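Local coordinates for uncharacterized esterase YxiM (Bacillus subtilis, PDB 2O14), which probably acts as an esterase of the GDSL lipolytic family, although its natural substrate is not known, at residues F234-G239 against E256-M261. Sequence-based numbering, arbitrary orientation.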
ATOM      1  N   PHE A 234      10.201  -5.649  -5.995  1.00 23.06           N
ATOM      2  CA  PHE A 234       8.817  -6.016  -5.724  1.00 22.29           C
ATOM      3  C   PHE A 234       8.923  -6.972  -4.545  1.00 23.03           C
ATOM      4  O   PHE A 234       9.312  -8.127  -4.710  1.00 23.48           O
ATOM      5  CB  PHE A 234       8.186  -6.723  -6.926  1.00 20.67           C
ATOM      6  CG  PHE A 234       6.812  -7.288  -6.650  1.00 21.17           C
ATOM      7  CD1 PHE A 234       5.897  -6.593  -5.857  1.00 18.77           C
ATOM      8  CD2 PHE A 234       6.417  -8.498  -7.220  1.00 20.48           C
ATOM      9  CE1 PHE A 234       4.604  -7.093  -5.635  1.00 21.05           C
ATOM     10  CE2 PHE A 234       5.126  -9.008  -7.008  1.00 22.40           C
ATOM     11  CZ  PHE A 234       4.219  -8.300  -6.213  1.00 22.00           C
HETATM   12  N   MSE A 235       8.613  -6.477  -3.353  1.00 19.93           N
HETATM   13  CA  MSE A 235       8.682  -7.289  -2.145  1.00 22.94           C
HETATM   14  C   MSE A 235       7.302  -7.875  -1.916  1.00 21.62           C
HETATM   15  O   MSE A 235       6.361  -7.160  -1.563  1.00 20.73           O
HETATM   16  CB  MSE A 235       9.108  -6.421  -0.971  1.00 46.09           C
HETATM   17  CG  MSE A 235       9.492  -7.199   0.260  1.00 58.73           C
HETATM   18 SE   MSE A 235      10.784  -6.207   1.284  1.00 76.43          SE
HETATM   19  CE  MSE A 235      12.378  -7.148   0.724  1.00 70.13           C
ATOM     20  N   LEU A 236       7.193  -9.184  -2.122  1.00 24.03           N
ATOM     21  CA  LEU A 236       5.917  -9.882  -2.017  1.00 23.12           C
ATOM     22  C   LEU A 236       5.849 -10.967  -0.934  1.00 22.89           C
ATOM     23  O   LEU A 236       6.718 -11.839  -0.850  1.00 20.95           O
ATOM     24  CB  LEU A 236       5.596 -10.475  -3.402  1.00 24.06           C
ATOM     25  CG  LEU A 236       4.261 -11.123  -3.799  1.00 26.05           C
ATOM     26  CD1 LEU A 236       4.194 -12.520  -3.250  1.00 27.56           C
ATOM     27  CD2 LEU A 236       3.097 -10.286  -3.309  1.00 24.15           C
ATOM     28  N   GLN A 237       4.820 -10.894  -0.094  1.00 26.29           N
ATOM     29  CA  GLN A 237       4.609 -11.891   0.953  1.00 26.14           C
ATOM     30  C   GLN A 237       3.127 -12.228   1.073  1.00 26.21           C
ATOM     31  O   GLN A 237       2.345 -11.459   1.641  1.00 24.42           O
ATOM     32  CB  GLN A 237       5.115 -11.416   2.318  1.00 21.89           C
ATOM     33  CG  GLN A 237       4.845 -12.452   3.424  1.00 21.64           C
ATOM     34  CD  GLN A 237       5.300 -12.014   4.803  1.00 21.84           C
ATOM     35  OE1 GLN A 237       6.489 -11.803   5.035  1.00 21.76           O
ATOM     36  NE2 GLN A 237       4.351 -11.880   5.728  1.00 19.80           N
ATOM     37  N   LEU A 238       2.754 -13.378   0.525  1.00 21.13           N
ATOM     38  CA  LEU A 238       1.377 -13.853   0.574  1.00 21.32           C
ATOM     39  C   LEU A 238       1.428 -15.337   0.905  1.00 21.36           C
ATOM     40  O   LEU A 238       2.501 -15.943   0.895  1.00 21.26           O
ATOM     41  CB  LEU A 238       0.683 -13.634  -0.778  1.00 21.50           C
ATOM     42  CG  LEU A 238       0.384 -12.183  -1.173  1.00 19.19           C
ATOM     43  CD1 LEU A 238      -0.032 -12.119  -2.635  1.00 21.25           C
ATOM     44  CD2 LEU A 238      -0.715 -11.619  -0.280  1.00 19.18           C
ATOM     45  N   GLY A 239       0.275 -15.920   1.209  1.00 25.17           N
ATOM     46  CA  GLY A 239       0.236 -17.332   1.540  1.00 24.43           C
ATOM     47  C   GLY A 239      -0.620 -17.617   2.759  1.00 25.82           C
ATOM     48  O   GLY A 239      -1.131 -18.730   2.925  1.00 24.28           O
ATOM     49  N   GLU A 256       1.096 -21.196  -9.261  1.00 27.93           N
ATOM     50  CA  GLU A 256       0.947 -20.754 -10.653  1.00 28.65           C
ATOM     51  C   GLU A 256       0.741 -19.243 -10.770  1.00 26.72           C
ATOM     52  O   GLU A 256       1.366 -18.587 -11.601  1.00 25.50           O
ATOM     53  CB  GLU A 256      -0.253 -21.432 -11.307  1.00 63.09           C
ATOM     54  CG  GLU A 256      -0.174 -22.933 -11.455  1.00 71.80           C
ATOM     55  CD  GLU A 256      -1.494 -23.516 -11.949  1.00 77.39           C
ATOM     56  OE1 GLU A 256      -2.031 -23.003 -12.959  1.00 80.17           O
ATOM     57  OE2 GLU A 256      -1.998 -24.482 -11.330  1.00 79.24           O
ATOM     58  N   VAL A 257      -0.166 -18.714  -9.955  1.00 20.51           N
ATOM     59  CA  VAL A 257      -0.474 -17.290  -9.951  1.00 19.62           C
ATOM     60  C   VAL A 257       0.749 -16.493  -9.530  1.00 20.30           C
ATOM     61  O   VAL A 257       1.085 -15.473 -10.140  1.00 19.31           O
ATOM     62  CB  VAL A 257      -1.624 -16.973  -8.976  1.00 21.57           C
ATOM     63  CG1 VAL A 257      -1.808 -15.463  -8.860  1.00 20.72           C
ATOM     64  CG2 VAL A 257      -2.904 -17.631  -9.462  1.00 21.08           C
HETATM   65  N   MSE A 258       1.402 -16.965  -8.474  1.00 26.10           N
HETATM   66  CA  MSE A 258       2.601 -16.320  -7.955  1.00 28.69           C
HETATM   67  C   MSE A 258       3.676 -16.281  -9.032  1.00 28.42           C
HETATM   68  O   MSE A 258       4.334 -15.260  -9.220  1.00 29.04           O
HETATM   69  CB  MSE A 258       3.115 -17.082  -6.733  1.00 30.82           C
HETATM   70  CG  MSE A 258       2.225 -16.961  -5.507  1.00 35.22           C
HETATM   71 SE   MSE A 258       2.457 -15.255  -4.599  1.00 44.94          SE
HETATM   72  CE  MSE A 258       4.112 -15.681  -3.664  1.00 38.64           C
ATOM     73  N   ARG A 259       3.843 -17.396  -9.738  1.00 27.27           N
ATOM     74  CA  ARG A 259       4.838 -17.502 -10.801  1.00 27.64           C
ATOM     75  C   ARG A 259       4.600 -16.446 -11.874  1.00 27.55           C
ATOM     76  O   ARG A 259       5.532 -15.783 -12.326  1.00 27.46           O
ATOM     77  CB  ARG A 259       4.779 -18.892 -11.442  1.00 29.72           C
ATOM     78  CG  ARG A 259       5.873 -19.161 -12.467  1.00 31.36           C
ATOM     79  CD  ARG A 259       5.597 -20.453 -13.220  1.00 32.09           C
ATOM     80  NE  ARG A 259       5.388 -21.583 -12.322  1.00 34.48           N
ATOM     81  CZ  ARG A 259       6.342 -22.147 -11.585  1.00 35.14           C
ATOM     82  NH1 ARG A 259       7.586 -21.691 -11.634  1.00 35.59           N
ATOM     83  NH2 ARG A 259       6.048 -23.169 -10.792  1.00 36.13           N
ATOM     84  N   ASP A 260       3.342 -16.297 -12.276  1.00 28.52           N
ATOM     85  CA  ASP A 260       2.967 -15.333 -13.301  1.00 27.79           C
ATOM     86  C   ASP A 260       3.296 -13.902 -12.891  1.00 27.75           C
ATOM     87  O   ASP A 260       3.857 -13.143 -13.683  1.00 26.72           O
ATOM     88  CB  ASP A 260       1.476 -15.447 -13.604  1.00 37.02           C
ATOM     89  CG  ASP A 260       1.041 -14.524 -14.716  1.00 40.50           C
ATOM     90  OD1 ASP A 260       1.488 -14.716 -15.868  1.00 43.57           O
ATOM     91  OD2 ASP A 260       0.255 -13.598 -14.434  1.00 42.61           O
HETATM   92  N   MSE A 261       2.946 -13.533 -11.662  1.00 20.78           N
HETATM   93  CA  MSE A 261       3.227 -12.184 -11.178  1.00 22.08           C
HETATM   94  C   MSE A 261       4.722 -11.900 -11.220  1.00 21.00           C
HETATM   95  O   MSE A 261       5.145 -10.827 -11.645  1.00 20.78           O
HETATM   96  CB  MSE A 261       2.725 -11.998  -9.744  1.00 30.36           C
HETATM   97  CG  MSE A 261       1.219 -12.042  -9.594  1.00 34.39           C
HETATM   98 SE   MSE A 261       0.645 -11.129  -7.984  1.00 44.54          SE
HETATM   99  CE  MSE A 261       0.787 -12.590  -6.715  1.00 36.07           C
TER
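Leu-238 and Met-258 on the helix are the closest CA pair, 9.0 Å apart, so everything that touches between 234-239 and 256-261 is side chain. Both methionines on the helix side are selenomethionines, one helical turn apart. Met-258 starts off across the strand rather than at it, but the bend at chi2 (-78°) carries the selenium over to Leu-236. There SE lies 3.5 Å from Leu-236 CD1, the two side chains meeting at a slant; the modelled position of CE against that same methyl is too tight to be trusted. With CG anti to the backbone N (chi1 -171°), Leu-236 extends toward the helix and meets it with CD1, and its CB rests 3.8 Å above one face of the Phe-234 ring, off toward the rim. Met-261 points at the strand from the outset and puts CE 4.2 Å from Leu-238 CD1, nearly at right angles to that leucine. Leu-238 CD1 also comes within 4.5 Å of Met-258 SE, so this one methyl looks onto both methionines. The four side chains are buried and meet purely through apolar packing.

This is the first strand and the helix of a beta-alpha-beta unit, 233-237, 251-266 and 271-275, in the parallel sheet of the SGNH-type hydrolase domain. The side chain of Leu-238 lies about 9 Å from that of Ser-171, the probable nucleophile. Met-261 also packs on Phe-215 of helix 212-217, and Met-258 on Leu-304 of helix 298-307, while Leu-236 touches Leu-274 on the adjoining strand 271-275.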